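PDB 5GZS: GGDEF family protein from Vibrio cholerae, which is a diguanylate cyclase, CdgH, whose periplasmic portion binds arginine in a solute-binding-type domain and probably passes that signal on to cyclic di-GMP synthesis. Local coordinates for residues Asp13-Arg18 with Asp139-Leu144; Tyr37-Asp42 with Ile97-Thr102. All coordinates share one frame; numbering follows the deposited sequence.

Contact 1 (Asp13-Arg18 with Asp139-Leu144). With ARG (arginine), chain B.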
loop_
_atom_site.group_PDB
_atom_site.type_symbol
_atom_site.label_atom_id
_atom_site.label_comp_id
_atom_site.label_asym_id
_atom_site.label_seq_id
_atom_site.Cartn_x
_atom_site.Cartn_y
_atom_site.Cartn_z
ATOM N N ASP A 13 23.210 23.091 14.303
ATOM C CA ASP A 13 23.317 22.308 15.519
ATOM C C ASP A 13 23.683 20.901 15.162
ATOM O O ASP A 13 22.835 20.082 14.959
ATOM C CB ASP A 13 21.993 22.302 16.249
ATOM C CG ASP A 13 22.096 21.763 17.620
ATOM O OD1 ASP A 13 23.137 21.880 18.221
ATOM O OD2 ASP A 13 21.125 21.237 18.128
ATOM N N ASP A 14 24.964 20.625 15.080
ATOM C CA ASP A 14 25.426 19.358 14.586
ATOM C C ASP A 14 25.734 18.462 15.742
ATOM O O ASP A 14 26.858 18.241 16.064
ATOM C CB ASP A 14 26.640 19.579 13.727
ATOM C CG ASP A 14 26.823 18.525 12.729
ATOM O OD1 ASP A 14 26.488 17.391 13.018
ATOM O OD2 ASP A 14 27.336 18.820 11.662
ATOM N N VAL A 15 24.698 17.950 16.363
ATOM C CA VAL A 15 24.841 17.281 17.595
ATOM C C VAL A 15 25.530 15.952 17.418
ATOM O O VAL A 15 26.232 15.518 18.277
ATOM C CB VAL A 15 23.491 17.185 18.304
ATOM C CG1 VAL A 15 22.429 16.792 17.343
ATOM C CG2 VAL A 15 23.531 16.236 19.459
ATOM N N VAL A 16 25.350 15.318 16.282
ATOM C CA VAL A 16 25.996 14.023 16.090
ATOM C C VAL A 16 27.490 14.185 15.812
ATOM O O VAL A 16 28.289 13.305 16.152
ATOM C CB VAL A 16 25.320 13.213 14.954
ATOM C CG1 VAL A 16 26.055 11.926 14.669
ATOM C CG2 VAL A 16 23.870 12.898 15.318
ATOM N N THR A 17 27.883 15.316 15.239
ATOM C CA THR A 17 29.295 15.535 14.946
ATOM C C THR A 17 30.044 15.823 16.238
ATOM O O THR A 17 31.162 15.346 16.455
ATOM C CB THR A 17 29.499 16.693 13.939
ATOM O OG1 THR A 17 28.842 16.378 12.705
ATOM C CG2 THR A 17 30.979 16.921 13.657
ATOM N N ARG A 18 29.402 16.604 17.098
ATOM C CA ARG A 18 29.893 16.869 18.440
ATOM C C ARG A 18 29.991 15.600 19.275
ATOM O O ARG A 18 31.061 15.312 19.839
ATOM C CB ARG A 18 28.992 17.872 19.130
ATOM C CG ARG A 18 29.326 19.269 18.774
ATOM C CD ARG A 18 28.109 20.093 18.617
ATOM N NE ARG A 18 27.103 19.884 19.651
ATOM C CZ ARG A 18 25.829 20.215 19.453
ATOM N NH1 ARG A 18 25.476 20.717 18.268
ATOM N NH2 ARG A 18 24.914 20.021 20.400
ATOM N N ASP A 139 15.169 18.418 5.719
ATOM C CA ASP A 139 16.557 18.567 6.152
ATOM C C ASP A 139 16.894 17.765 7.412
ATOM O O ASP A 139 16.012 17.205 8.082
ATOM C CB ASP A 139 16.874 20.041 6.379
ATOM C CG ASP A 139 18.345 20.375 6.127
ATOM O OD1 ASP A 139 19.162 19.450 5.888
ATOM O OD2 ASP A 139 18.683 21.578 6.181
ATOM N N ALA A 140 18.183 17.719 7.733
ATOM C CA ALA A 140 18.692 16.869 8.815
ATOM C C ALA A 140 18.466 17.448 10.204
ATOM O O ALA A 140 17.963 18.556 10.359
ATOM C CB ALA A 140 20.154 16.613 8.615
ATOM N N ILE A 141 18.878 16.676 11.208
ATOM C CA ILE A 141 18.764 17.042 12.621
ATOM C C ILE A 141 19.448 18.374 12.927
ATOM O O ILE A 141 19.049 19.072 13.854
ATOM C CB ILE A 141 19.347 15.912 13.537
ATOM C CG1 ILE A 141 19.041 16.167 15.016
ATOM C CG2 ILE A 141 20.832 15.744 13.320
ATOM C CD1 ILE A 141 19.406 15.011 15.913
ATOM N N ASN A 142 20.457 18.738 12.135
ATOM C CA ASN A 142 21.109 20.055 12.252
ATOM C C ASN A 142 20.138 21.229 12.344
ATOM O O ASN A 142 20.399 22.236 13.014
ATOM C CB ASN A 142 22.031 20.275 11.066
ATOM C CG ASN A 142 23.043 19.160 10.912
ATOM O OD1 ASN A 142 22.684 18.013 10.621
ATOM N ND2 ASN A 142 24.312 19.486 11.111
ATOM N N GLN A 143 19.008 21.095 11.671
ATOM C CA GLN A 143 18.045 22.176 11.622
ATOM C C GLN A 143 16.990 22.097 12.719
ATOM O O GLN A 143 16.262 23.060 12.939
ATOM C CB GLN A 143 17.361 22.199 10.263
ATOM C CG GLN A 143 18.311 22.253 9.080
ATOM C CD GLN A 143 19.204 23.486 9.089
ATOM O OE1 GLN A 143 18.835 24.528 9.635
ATOM N NE2 GLN A 143 20.379 23.381 8.452
ATOM N N LEU A 144 16.924 20.973 13.425
ATOM C CA LEU A 144 15.810 20.718 14.330
ATOM C C LEU A 144 15.628 21.792 15.406
ATOM O O LEU A 144 14.556 22.419 15.505
ATOM C CB LEU A 144 15.970 19.351 14.999
ATOM C CG LEU A 144 14.712 18.919 15.760
ATOM C CD1 LEU A 144 13.531 18.883 14.806
ATOM C CD2 LEU A 144 14.897 17.560 16.411
HETATM N N ARG B . 23.439 12.809 4.612
HETATM C CA ARG B . 22.863 13.546 3.497
HETATM C C ARG B . 23.928 13.873 2.456
HETATM O O ARG B . 23.633 14.082 1.281
HETATM C CB ARG B . 22.200 14.818 3.991
HETATM C CG ARG B . 23.157 15.816 4.614
HETATM C CD ARG B . 22.344 16.856 5.355
HETATM N NE ARG B . 23.171 17.910 5.902
HETATM C CZ ARG B . 23.938 17.769 6.974
HETATM N NH1 ARG B . 23.996 16.605 7.613
HETATM N NH2 ARG B . 24.659 18.795 7.394
HETATM O OXT ARG B . 25.111 13.935 2.769
HETATM O O HOH W 1 18.898 20.317 16.392
#

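Contact 2 (Tyr37-Asp42 with Ile97-Thr102). With ARG (arginine), chain B.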
loop_
_atom_site.group_PDB
_atom_site.type_symbol
_atom_site.label_atom_id
_atom_site.label_comp_id
_atom_site.label_asym_id
_atom_site.label_seq_id
_atom_site.Cartn_x
_atom_site.Cartn_y
_atom_site.Cartn_z
ATOM N N TYR A 37 30.138 25.800 9.296
ATOM C CA TYR A 37 29.915 26.184 7.905
ATOM C C TYR A 37 28.460 26.568 7.747
ATOM O O TYR A 37 27.567 25.860 8.208
ATOM C CB TYR A 37 30.276 25.051 6.954
ATOM C CG TYR A 37 31.759 24.868 6.789
ATOM C CD1 TYR A 37 32.457 25.584 5.826
ATOM C CD2 TYR A 37 32.475 23.991 7.608
ATOM C CE1 TYR A 37 33.830 25.426 5.669
ATOM C CE2 TYR A 37 33.841 23.828 7.457
ATOM C CZ TYR A 37 34.510 24.554 6.483
ATOM O OH TYR A 37 35.857 24.411 6.306
ATOM N N PRO A 38 28.201 27.696 7.091
ATOM C CA PRO A 38 26.807 28.158 7.000
ATOM C C PRO A 38 25.910 27.250 6.144
ATOM O O PRO A 38 24.680 27.372 6.217
ATOM C CB PRO A 38 26.944 29.543 6.374
ATOM C CG PRO A 38 28.245 29.485 5.621
ATOM C CD PRO A 38 29.145 28.584 6.393
ATOM N N SER A 39 26.510 26.358 5.357
ATOM C CA SER A 39 25.744 25.437 4.513
ATOM C C SER A 39 26.423 24.080 4.321
ATOM O O SER A 39 27.659 23.955 4.339
ATOM C CB SER A 39 25.483 26.073 3.144
ATOM O OG SER A 39 25.249 25.085 2.148
ATOM N N PHE A 40 25.607 23.061 4.115
ATOM C CA PHE A 40 26.117 21.707 3.950
ATOM C C PHE A 40 27.002 21.568 2.718
ATOM O O PHE A 40 27.924 20.755 2.678
ATOM C CB PHE A 40 24.959 20.721 3.867
ATOM C CG PHE A 40 25.327 19.399 3.266
ATOM C CD1 PHE A 40 25.911 18.414 4.039
ATOM C CD2 PHE A 40 25.074 19.139 1.936
ATOM C CE1 PHE A 40 26.227 17.206 3.498
ATOM C CE2 PHE A 40 25.394 17.925 1.383
ATOM C CZ PHE A 40 25.965 16.955 2.169
ATOM N N ASN A 41 26.720 22.345 1.691
ATOM C CA ASN A 41 27.514 22.221 0.490
ATOM C C ASN A 41 28.832 22.985 0.645
ATOM O O ASN A 41 29.856 22.578 0.083
ATOM C CB ASN A 41 26.684 22.681 -0.691
ATOM C CG ASN A 41 27.401 22.565 -2.029
ATOM O OD1 ASN A 41 28.131 23.476 -2.432
ATOM N ND2 ASN A 41 27.172 21.460 -2.737
ATOM N N ASP A 42 28.812 24.054 1.450
ATOM C CA ASP A 42 30.048 24.669 1.956
ATOM C C ASP A 42 30.940 23.622 2.618
ATOM O O ASP A 42 32.144 23.630 2.419
ATOM C CB ASP A 42 29.752 25.780 2.971
ATOM C CG ASP A 42 29.421 27.105 2.320
ATOM O OD1 ASP A 42 29.158 27.140 1.098
ATOM O OD2 ASP A 42 29.417 28.121 3.048
ATOM N N ILE A 97 14.830 22.163 -0.557
ATOM C CA ILE A 97 15.822 21.103 -0.552
ATOM C C ILE A 97 17.212 21.683 -0.379
ATOM O O ILE A 97 17.634 22.549 -1.164
ATOM C CB ILE A 97 15.787 20.263 -1.856
ATOM C CG1 ILE A 97 14.408 19.629 -2.081
ATOM C CG2 ILE A 97 16.876 19.192 -1.835
ATOM C CD1 ILE A 97 14.096 18.440 -1.175
ATOM N N PRO A 98 17.938 21.203 0.645
ATOM C CA PRO A 98 19.323 21.625 0.869
ATOM C C PRO A 98 20.160 21.247 -0.336
ATOM O O PRO A 98 20.031 20.139 -0.861
ATOM C CB PRO A 98 19.757 20.833 2.106
ATOM C CG PRO A 98 18.527 20.203 2.637
ATOM C CD PRO A 98 17.558 20.087 1.515
ATOM N N LYS A 99 20.997 22.163 -0.785
ATOM C CA LYS A 99 21.722 21.934 -2.016
ATOM C C LYS A 99 22.951 21.074 -1.709
ATOM O O LYS A 99 23.558 21.201 -0.641
ATOM C CB LYS A 99 22.097 23.270 -2.663
ATOM C CG LYS A 99 23.295 23.203 -3.576
ATOM C CD LYS A 99 24.025 24.515 -3.589
ATOM C CE LYS A 99 24.750 24.482 -2.289
ATOM N NZ LYS A 99 25.648 25.549 -1.782
ATOM N N GLY A 100 23.288 20.177 -2.629
ATOM C CA GLY A 100 24.391 19.251 -2.442
ATOM C C GLY A 100 24.004 17.956 -1.738
ATOM O O GLY A 100 24.802 17.013 -1.662
ATOM N N THR A 101 22.784 17.900 -1.213
ATOM C CA THR A 101 22.405 16.734 -0.425
ATOM C C THR A 101 21.849 15.627 -1.285
ATOM O O THR A 101 21.535 15.808 -2.457
ATOM C CB THR A 101 21.345 17.045 0.660
ATOM O OG1 THR A 101 20.113 17.437 0.039
ATOM C CG2 THR A 101 21.837 18.117 1.620
ATOM N N THR A 102 21.721 14.476 -0.652
ATOM C CA THR A 102 21.160 13.297 -1.252
ATOM C C THR A 102 19.636 13.439 -1.385
ATOM O O THR A 102 18.985 12.651 -2.079
ATOM C CB THR A 102 21.530 12.064 -0.402
ATOM O OG1 THR A 102 21.529 10.888 -1.215
ATOM C CG2 THR A 102 20.572 11.902 0.771
HETATM N N ARG B . 23.439 12.809 4.612
HETATM C CA ARG B . 22.863 13.546 3.497
HETATM C C ARG B . 23.928 13.873 2.456
HETATM O O ARG B . 23.633 14.082 1.281
HETATM C CB ARG B . 22.200 14.818 3.991
HETATM C CG ARG B . 23.157 15.816 4.614
HETATM C CD ARG B . 22.344 16.856 5.355
HETATM N NE ARG B . 23.171 17.910 5.902
HETATM C CZ ARG B . 23.938 17.769 6.974
HETATM N NH1 ARG B . 23.996 16.605 7.613
HETATM N NH2 ARG B . 24.659 18.795 7.394
HETATM O OXT ARG B . 25.111 13.935 2.769
#

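Contact 1 (Asp13-Arg18 with Asp139-Leu144)
D14 lays its carboxylate alongside the N142 amide, the two side chains pointing the same way with their planes 71° apart and D14 CG 3.1 Å from N142 ND2. The amide nitrogen donates to the E11 carbonyl, which probably sets the amide's orientation, with N142 OD1 facing the bound arginine 3.6 Å from its NH1. The same D14 group caps helix 15-28: OD1 takes the T17 hydroxyl from well above the carboxylate plane and, weakly, the T17 amide. Next door, the backbones meet directly. D13 N donates to N142 O at 3.2 Å, while N142 CA sends its hydrogen almost straight at D13 O. A water bridges D13 OD2 to I141 O, OD2 also bonds Y202, and OD1 is held by R18 NH1 at 2.6 Å in a salt bridge. Beside these polar groups V15 CG1 meets I141 CD1 at 3.8 Å, the chains crossing at about a right angle; I141 reaches over because CG1 stands opposite its own nitrogen (chi1 -171°). The contact thus ties the start of helix 15-28 to the turn between strand 137-140 and helix 144-149, with I199 and Y202 of the long helix 189-218 packed against it.

Contact 2 (Tyr37-Asp42 with Ile97-Thr102)
With CG swung opposite the backbone nitrogen in both F40 (chi1 161°) and N41 (chi1 -179°), the first turn of helix 40-49 sends its side chains at the turn 98-101. The F40 ring presents its edge to the K99 and G100 carbonyls, with CE2 3.2 Å from G100 O, while T101 CG2 lies obliquely 3.4 Å from F40 CD2. One ring face lies against the bound arginine's CG, 3.5 Å from the ring plane and offset toward the rim; the ring atoms also run close to the ligand's NE and OXT. K99 gives N41 OD1 a weak hydrogen bond from NZ at 3.3 Å, but the two chains are modelled too close and their detail is doubtful; the stronger partner of K99 is E120, in a salt bridge. S39 OG caps the helix by accepting from N41 N. In 97-102 the type II turn from P98 to T101 puts G100 at positive phi beside the N41 amide, and T101 OG1 ties the turn shut at P98 O (2.8 Å) while bonding also to Y103 N. T102 N, just beyond, donates to the ligand carboxylate oxygen O at 2.7 Å. An aromatic side chain against the ligand's aliphatic chain and a backbone amide on its carboxylate are familiar features of amino-acid-binding family 3 solute-binding proteins, and this is one wall of that arginine pocket.

Both contacts border the same arginine, their centres about 13 Å apart, and contact 2 is nested inside the chain loop that contact 1 closes. Contact 1 is the buried one: largely polar, it works through a backbone bond, a bridging water and a carboxylate beside an amide, and it lies toward the guanidinium end of the ligand. Contact 2 is only partly buried; the F40 ring, N41 and K99 make up most of it, and its direct bond to the ligand goes to the carboxylate end. Each sets the start of a helix, 15-28 or 40-49, against the chain just after a strand, 137-140 or 94-98. They touch where D139 OD1 packs 3.4 Å from P98 CG.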